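Local structure of DyP (Bjerkandera adusta, 3VXJ) at residues D87-D92 / G425-L430. The protein probably acts as a heme b-dependent peroxidase of the dye-decolorizing family, using peroxide to oxidise dyes and phenolic compounds. Residues are numbered along the deposited sequence; the frame is centred on the assembly and turned at random.
Sequences DAQFPD and GEYFFL
Phe-90 and Tyr-427, CA atoms 5.7 Å apart, bring the loop 87-92 against strand 420-430, outermost in the second four-stranded antiparallel sheet and also bonded through Phe-429 to Phe-71 of strand 65-71. With CG anti to the backbone N (chi1 178°), the Phe-90 ring is laid across the strand from Tyr-427 to Phe-429. Its contacts with backbone are oblique: CE1 is 3.5 Å from O of Tyr-427 and also meets C of Phe-428 and N of Phe-429. CA of Phe-428 sits in the ring plane, at its edge. The apolar evidence is CZ of Phe-90 at 3.9 Å from CB of Phe-429, the side chains crossing at about a right angle, and CB of Gln-89 3.8 Å from CE2 of Tyr-427. An alanine in place of Phe-90 would probably open a gap beside Phe-217 and leave CB of Phe-429 and the strand backbone without the ring against them.

The polar link is indirect: one water donates to O of Phe-90 and to O of Tyr-427 (2.9 Å), tying two carbonyls that cannot bond each other. OD2 of Asp-87 accepts from N of Phe-90 through its anti lone pair (2.8 Å), an Asx motif, and from N of Gln-89 above the carboxylate plane, closing an Asx turn; both fix the backbone carrying the ring. OE2 of Glu-426 takes N of Tyr-427 (2.8 Å, 161°) and N of Gln-94, while the Tyr-427 hydroxyl bonds Asp-97.

In this DyP-type fold of two related ferredoxin-like domains, a loop of the first thus meets a strand of the second through one phenylalanine ring, the Gln-89 contact with Tyr-427 and a bridging water.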
# COMPACT_ATOMS: atom_id res chain seq x y z
N ASP A 87 -19.94 2.77 -1.45
CA ASP A 87 -18.98 2.19 -0.51
C ASP A 87 -19.38 2.49 0.93
O ASP A 87 -19.76 3.60 1.25
CB ASP A 87 -17.57 2.70 -0.80
CG ASP A 87 -16.53 2.00 0.06
OD1 ASP A 87 -16.06 0.91 -0.34
OD2 ASP A 87 -16.22 2.52 1.14
N ALA A 88 -19.27 1.49 1.81
CA ALA A 88 -19.70 1.62 3.20
C ALA A 88 -18.80 2.53 4.04
O ALA A 88 -19.27 3.14 5.01
CB ALA A 88 -19.82 0.25 3.85
N GLN A 89 -17.51 2.60 3.70
CA GLN A 89 -16.54 3.34 4.52
C GLN A 89 -16.20 4.73 4.00
O GLN A 89 -15.91 5.64 4.78
CB GLN A 89 -15.25 2.55 4.71
CG GLN A 89 -15.35 1.49 5.78
CD GLN A 89 -15.97 0.21 5.27
OE1 GLN A 89 -15.68 -0.22 4.16
NE2 GLN A 89 -16.81 -0.41 6.09
N PHE A 90 -16.21 4.90 2.68
CA PHE A 90 -15.84 6.18 2.08
C PHE A 90 -16.59 7.39 2.67
O PHE A 90 -15.96 8.41 2.95
CB PHE A 90 -16.00 6.08 0.56
CG PHE A 90 -15.70 7.36 -0.18
CD1 PHE A 90 -14.38 7.79 -0.38
CD2 PHE A 90 -16.74 8.10 -0.73
CE1 PHE A 90 -14.12 8.96 -1.10
CE2 PHE A 90 -16.49 9.27 -1.44
CZ PHE A 90 -15.17 9.69 -1.63
N PRO A 91 -17.93 7.28 2.88
CA PRO A 91 -18.63 8.50 3.28
C PRO A 91 -18.18 9.10 4.61
O PRO A 91 -18.14 10.32 4.74
CB PRO A 91 -20.10 8.06 3.34
CG PRO A 91 -20.18 6.95 2.33
CD PRO A 91 -18.88 6.21 2.55
N ASP A 92 -17.85 8.26 5.59
CA ASP A 92 -17.50 8.79 6.91
C ASP A 92 -16.04 9.20 7.03
O ASP A 92 -15.67 9.87 8.00
CB ASP A 92 -17.86 7.81 8.03
CG ASP A 92 -19.36 7.67 8.23
OD1 ASP A 92 -20.13 8.54 7.76
OD2 ASP A 92 -19.76 6.69 8.89
N GLY A 425 -4.49 9.14 7.73
CA GLY A 425 -4.86 8.51 6.48
C GLY A 425 -6.23 8.98 6.06
O GLY A 425 -6.92 9.67 6.81
N GLU A 426 -6.61 8.62 4.84
CA GLU A 426 -7.92 8.98 4.33
C GLU A 426 -8.35 8.00 3.25
O GLU A 426 -7.52 7.30 2.64
CB GLU A 426 -7.93 10.44 3.82
CG GLU A 426 -9.30 11.01 3.48
CD GLU A 426 -10.30 10.84 4.61
OE1 GLU A 426 -10.48 11.79 5.42
OE2 GLU A 426 -10.90 9.74 4.71
N TYR A 427 -9.65 7.96 3.01
CA TYR A 427 -10.24 7.20 1.92
C TYR A 427 -10.62 8.18 0.81
O TYR A 427 -11.39 9.12 1.05
CB TYR A 427 -11.48 6.45 2.42
CG TYR A 427 -11.25 5.39 3.48
CD1 TYR A 427 -10.18 4.50 3.40
CD2 TYR A 427 -12.13 5.27 4.56
CE1 TYR A 427 -9.98 3.52 4.37
CE2 TYR A 427 -11.94 4.29 5.53
CZ TYR A 427 -10.86 3.42 5.42
OH TYR A 427 -10.67 2.46 6.37
N PHE A 428 -10.08 7.94 -0.38
CA PHE A 428 -10.30 8.80 -1.55
C PHE A 428 -10.95 8.01 -2.68
O PHE A 428 -10.79 6.80 -2.78
CB PHE A 428 -8.98 9.39 -2.08
CG PHE A 428 -8.27 10.26 -1.11
CD1 PHE A 428 -8.70 11.57 -0.88
CD2 PHE A 428 -7.17 9.79 -0.40
CE1 PHE A 428 -8.05 12.39 0.04
CE2 PHE A 428 -6.50 10.60 0.51
CZ PHE A 428 -6.94 11.90 0.72
N PHE A 429 -11.67 8.72 -3.53
CA PHE A 429 -12.12 8.15 -4.79
C PHE A 429 -11.41 8.85 -5.95
O PHE A 429 -11.44 10.08 -6.04
CB PHE A 429 -13.64 8.26 -4.95
CG PHE A 429 -14.15 7.69 -6.24
CD1 PHE A 429 -14.15 6.32 -6.45
CD2 PHE A 429 -14.57 8.53 -7.27
CE1 PHE A 429 -14.60 5.77 -7.65
CE2 PHE A 429 -15.03 7.99 -8.48
CZ PHE A 429 -15.03 6.61 -8.67
N LEU A 430 -10.79 8.05 -6.81
CA LEU A 430 -10.15 8.57 -8.03
C LEU A 430 -11.06 8.28 -9.21
O LEU A 430 -11.18 7.13 -9.63
CB LEU A 430 -8.78 7.92 -8.26
CG LEU A 430 -7.60 8.45 -7.45
CD1 LEU A 430 -7.71 8.08 -5.97
CD2 LEU A 430 -6.31 7.92 -8.04
O HOH W 1 -13.80 10.09 2.40